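Local structure of E3 SUMO-protein ligase SIZ1 (3I2D) at residues Q77-M85 and A98-L109. The protein acts as a SUMO E3 ligase that promotes attachment of SUMO (Smt3) to septins and PCNA in budding yeast. Residues are numbered along the deposited sequence; the frame is centred on the assembly and turned at random.
Sequences QRLIPELVM and AKFKLSKADYNL
Glu-82 OE2 accepts a hydrogen bond from the backbone Lys-101 N at 3.1 Å, met nearly along the C-O axis though somewhat bent at the hydrogen (N-H...O 146°). Glutamate suits this corner because its chain, extended beyond CG, spans from the turn to the end of strand 98-100, and its CB, CG and CD lie against Phe-100 CB on the way. A type I turn from Ile-80 to Leu-83, closed by Leu-83 N bonding to Ile-80 O, presents Glu-82 to that strand. At the end of the turn, Leu-83 lays its CG over one face of the Phe-100 ring, a CH-pi contact 4.1 Å from the centroid. Phe-100 CG sits between its own backbone N and carbonyl carbon (chi1 62°), a rotamer that directs the ring inward to meet Leu-83; Ile-80 CG2 reaches Phe-100 CD1 obliquely at 3.9 Å. Ile-80 CD1 meets Leu-102 CD2 at 3.7 Å, while the small Ala-98 admits Met-85, whose SD comes within 3.9 Å of Ala-98 CB.

All this belongs to the PINIT domain, where strands 74-90 and 93-100 are outermost strands of two different antiparallel sheets; the apolar side chains pack between those sheets, joined by Leu-119 and Val-184. At the other end, strand 77-80 passes helix 104-109. There Arg-78 NH1 forms a salt bridge with Asp-106 OD1, the two groups modelled nearly coplanar (14° apart) but implausibly close, so its detailed geometry is doubtful. The long arginine, bent at chi2 and chi3, can carry its charge from the strand across to the helix. Asp-106 also belongs to the helix start: Ser-103, at the N-cap, accepts from Asp-106 N through OG at 3.2 Å, a capping bond, and Ser-103 OG in turn donates weakly to Asp-106 OD2.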
loop_
_atom_site.group_PDB
_atom_site.type_symbol
_atom_site.label_atom_id
_atom_site.label_comp_id
_atom_site.label_asym_id
_atom_site.label_seq_id
_atom_site.Cartn_x
_atom_site.Cartn_y
_atom_site.Cartn_z
ATOM N N GLN A 77 -7.411 9.470 8.101
ATOM C CA GLN A 77 -7.376 10.806 8.674
ATOM C C GLN A 77 -8.412 11.043 9.756
ATOM O O GLN A 77 -8.061 11.397 10.881
ATOM C CB GLN A 77 -7.586 11.823 7.566
ATOM C CG GLN A 77 -6.561 12.920 7.493
ATOM C CD GLN A 77 -6.620 13.621 6.152
ATOM O OE1 GLN A 77 -7.664 14.155 5.763
ATOM N NE2 GLN A 77 -5.503 13.612 5.428
ATOM N N ARG A 78 -9.684 10.856 9.416
ATOM C CA ARG A 78 -10.768 11.079 10.371
ATOM C C ARG A 78 -11.745 9.930 10.401
ATOM O O ARG A 78 -11.980 9.279 9.387
ATOM C CB ARG A 78 -11.561 12.326 9.996
ATOM C CG ARG A 78 -11.987 13.187 11.161
ATOM C CD ARG A 78 -10.957 14.278 11.420
ATOM N NE ARG A 78 -10.569 14.959 10.182
ATOM C CZ ARG A 78 -11.422 15.524 9.325
ATOM N NH1 ARG A 78 -12.732 15.501 9.561
ATOM N NH2 ARG A 78 -10.962 16.112 8.225
ATOM N N LEU A 79 -12.324 9.685 11.566
ATOM C CA LEU A 79 -13.329 8.643 11.689
ATOM C C LEU A 79 -14.692 9.310 11.700
ATOM O O LEU A 79 -14.910 10.239 12.470
ATOM C CB LEU A 79 -13.188 7.859 13.000
ATOM C CG LEU A 79 -14.375 6.887 13.179
ATOM C CD1 LEU A 79 -13.907 5.441 13.063
ATOM C CD2 LEU A 79 -15.042 7.117 14.516
ATOM N N ILE A 80 -15.593 8.867 10.833
ATOM C CA ILE A 80 -16.957 9.391 10.826
ATOM C C ILE A 80 -17.611 8.478 11.872
ATOM O O ILE A 80 -18.039 7.363 11.571
ATOM C CB ILE A 80 -17.604 9.226 9.447
ATOM C CG1 ILE A 80 -16.874 10.108 8.441
ATOM C CG2 ILE A 80 -19.057 9.623 9.502
ATOM C CD1 ILE A 80 -17.468 10.042 7.068
ATOM N N PRO A 81 -17.704 8.970 13.120
ATOM C CA PRO A 81 -18.251 8.316 14.317
ATOM C C PRO A 81 -19.520 7.509 14.141
ATOM O O PRO A 81 -19.610 6.374 14.610
ATOM C CB PRO A 81 -18.424 9.475 15.286
ATOM C CG PRO A 81 -18.843 10.574 14.374
ATOM C CD PRO A 81 -17.857 10.434 13.240
ATOM N N GLU A 82 -20.495 8.095 13.460
ATOM C CA GLU A 82 -21.769 7.439 13.230
ATOM C C GLU A 82 -21.664 6.179 12.356
ATOM O O GLU A 82 -22.489 5.279 12.462
ATOM C CB GLU A 82 -22.741 8.450 12.617
ATOM C CG GLU A 82 -22.141 9.849 12.475
ATOM C CD GLU A 82 -23.190 10.952 12.485
ATOM O OE1 GLU A 82 -23.829 11.150 13.546
ATOM O OE2 GLU A 82 -23.378 11.617 11.437
ATOM N N LEU A 83 -20.643 6.119 11.503
ATOM C CA LEU A 83 -20.427 4.977 10.606
ATOM C C LEU A 83 -19.652 3.847 11.280
ATOM O O LEU A 83 -18.495 3.587 10.956
ATOM C CB LEU A 83 -19.662 5.424 9.362
ATOM C CG LEU A 83 -20.398 5.351 8.034
ATOM C CD1 LEU A 83 -19.464 5.781 6.917
ATOM C CD2 LEU A 83 -20.882 3.933 7.806
ATOM N N VAL A 84 -20.287 3.186 12.233
ATOM C CA VAL A 84 -19.653 2.081 12.929
ATOM C C VAL A 84 -20.726 1.040 13.132
ATOM O O VAL A 84 -21.681 1.252 13.880
ATOM C CB VAL A 84 -19.097 2.523 14.274
ATOM C CG1 VAL A 84 -18.492 1.335 15.006
ATOM C CG2 VAL A 84 -18.064 3.609 14.053
ATOM N N MET A 85 -20.574 -0.084 12.447
ATOM C CA MET A 85 -21.559 -1.153 12.525
ATOM C C MET A 85 -20.946 -2.476 12.982
ATOM O O MET A 85 -19.725 -2.648 13.010
ATOM C CB MET A 85 -22.216 -1.320 11.153
ATOM C CG MET A 85 -22.564 0.014 10.509
ATOM S SD MET A 85 -23.072 -0.085 8.781
ATOM C CE MET A 85 -21.542 -0.492 7.955
ATOM N N ALA A 98 -26.488 2.351 8.955
ATOM C CA ALA A 98 -25.982 3.506 9.648
ATOM C C ALA A 98 -26.460 4.715 8.876
ATOM O O ALA A 98 -26.588 4.686 7.651
ATOM C CB ALA A 98 -24.465 3.476 9.698
ATOM N N LYS A 99 -26.770 5.767 9.615
ATOM C CA LYS A 99 -27.209 7.009 9.020
ATOM C C LYS A 99 -26.226 8.015 9.584
ATOM O O LYS A 99 -25.859 7.944 10.769
ATOM C CB LYS A 99 -28.641 7.333 9.447
ATOM C CG LYS A 99 -29.678 6.343 8.923
ATOM C CD LYS A 99 -31.082 6.688 9.411
ATOM C CE LYS A 99 -32.144 5.797 8.778
ATOM N NZ LYS A 99 -31.980 4.360 9.139
ATOM N N PHE A 100 -25.769 8.926 8.733
ATOM C CA PHE A 100 -24.816 9.931 9.164
ATOM C C PHE A 100 -24.877 11.102 8.201
ATOM O O PHE A 100 -25.156 10.921 7.014
ATOM C CB PHE A 100 -23.405 9.318 9.177
ATOM C CG PHE A 100 -22.934 8.851 7.820
ATOM C CD1 PHE A 100 -22.122 9.662 7.029
ATOM C CD2 PHE A 100 -23.364 7.635 7.302
ATOM C CE1 PHE A 100 -21.751 9.277 5.747
ATOM C CE2 PHE A 100 -22.996 7.240 6.014
ATOM C CZ PHE A 100 -22.189 8.065 5.236
ATOM N N LYS A 101 -24.648 12.301 8.721
ATOM C CA LYS A 101 -24.618 13.505 7.897
ATOM C C LYS A 101 -23.195 14.042 7.960
ATOM O O LYS A 101 -22.580 14.073 9.025
ATOM C CB LYS A 101 -25.591 14.565 8.416
ATOM C CG LYS A 101 -27.050 14.298 8.081
ATOM C CD LYS A 101 -27.890 15.568 8.201
ATOM C CE LYS A 101 -27.614 16.551 7.055
ATOM N NZ LYS A 101 -26.209 17.073 6.999
ATOM N N LEU A 102 -22.663 14.451 6.819
ATOM C CA LEU A 102 -21.303 14.968 6.794
ATOM C C LEU A 102 -21.229 16.374 7.354
ATOM O O LEU A 102 -21.921 17.277 6.876
ATOM C CB LEU A 102 -20.752 14.963 5.368
ATOM C CG LEU A 102 -20.380 13.584 4.836
ATOM C CD1 LEU A 102 -19.710 13.737 3.483
ATOM C CD2 LEU A 102 -19.449 12.897 5.831
ATOM N N SER A 103 -20.381 16.555 8.363
ATOM C CA SER A 103 -20.216 17.866 8.972
ATOM C C SER A 103 -19.591 18.829 7.965
ATOM O O SER A 103 -19.260 18.457 6.836
ATOM C CB SER A 103 -19.312 17.782 10.203
ATOM O OG SER A 103 -17.957 17.642 9.815
ATOM N N LYS A 104 -19.446 20.077 8.384
ATOM C CA LYS A 104 -18.848 21.089 7.533
ATOM C C LYS A 104 -17.462 20.567 7.167
ATOM O O LYS A 104 -17.211 20.204 6.015
ATOM C CB LYS A 104 -18.748 22.411 8.309
ATOM C CG LYS A 104 -18.217 23.623 7.538
ATOM C CD LYS A 104 -18.171 24.849 8.463
ATOM C CE LYS A 104 -17.633 26.093 7.768
ATOM N NZ LYS A 104 -17.627 27.276 8.683
ATOM N N ALA A 105 -16.590 20.496 8.172
ATOM C CA ALA A 105 -15.209 20.043 8.024
ATOM C C ALA A 105 -15.022 18.758 7.212
ATOM O O ALA A 105 -14.048 18.626 6.467
ATOM C CB ALA A 105 -14.576 19.883 9.403
ATOM N N ASP A 106 -15.946 17.814 7.354
ATOM C CA ASP A 106 -15.843 16.559 6.625
ATOM C C ASP A 106 -16.194 16.692 5.141
ATOM O O ASP A 106 -15.349 16.464 4.277
ATOM C CB ASP A 106 -16.746 15.487 7.257
ATOM C CG ASP A 106 -16.269 15.037 8.640
ATOM O OD1 ASP A 106 -15.043 15.063 8.894
ATOM O OD2 ASP A 106 -17.129 14.631 9.462
ATOM N N TYR A 107 -17.437 17.066 4.848
ATOM C CA TYR A 107 -17.898 17.190 3.467
ATOM C C TYR A 107 -16.916 17.876 2.537
ATOM O O TYR A 107 -16.981 17.705 1.325
ATOM C CB TYR A 107 -19.233 17.941 3.388
ATOM C CG TYR A 107 -19.816 17.900 1.993
ATOM C CD1 TYR A 107 -20.534 16.786 1.554
ATOM C CD2 TYR A 107 -19.540 18.905 1.071
ATOM C CE1 TYR A 107 -20.953 16.665 0.223
ATOM C CE2 TYR A 107 -19.952 18.794 -0.259
ATOM C CZ TYR A 107 -20.653 17.671 -0.678
ATOM O OH TYR A 107 -21.024 17.539 -1.997
ATOM N N ASN A 108 -16.014 18.660 3.107
ATOM C CA ASN A 108 -15.033 19.397 2.321
ATOM C C ASN A 108 -14.026 18.513 1.585
ATOM O O ASN A 108 -14.062 18.378 0.352
ATOM C CB ASN A 108 -14.284 20.364 3.235
ATOM C CG ASN A 108 -15.223 21.249 4.037
ATOM O OD1 ASN A 108 -14.791 21.972 4.939
ATOM N ND2 ASN A 108 -16.513 21.198 3.711
ATOM N N LEU A 109 -13.119 17.923 2.352
ATOM C CA LEU A 109 -12.087 17.066 1.801
ATOM C C LEU A 109 -12.600 16.202 0.649
ATOM O O LEU A 109 -11.908 15.998 -0.350
ATOM C CB LEU A 109 -11.536 16.165 2.907
ATOM C CG LEU A 109 -11.354 16.777 4.303
ATOM C CD1 LEU A 109 -10.507 15.835 5.184
ATOM C CD2 LEU A 109 -10.677 18.134 4.178
#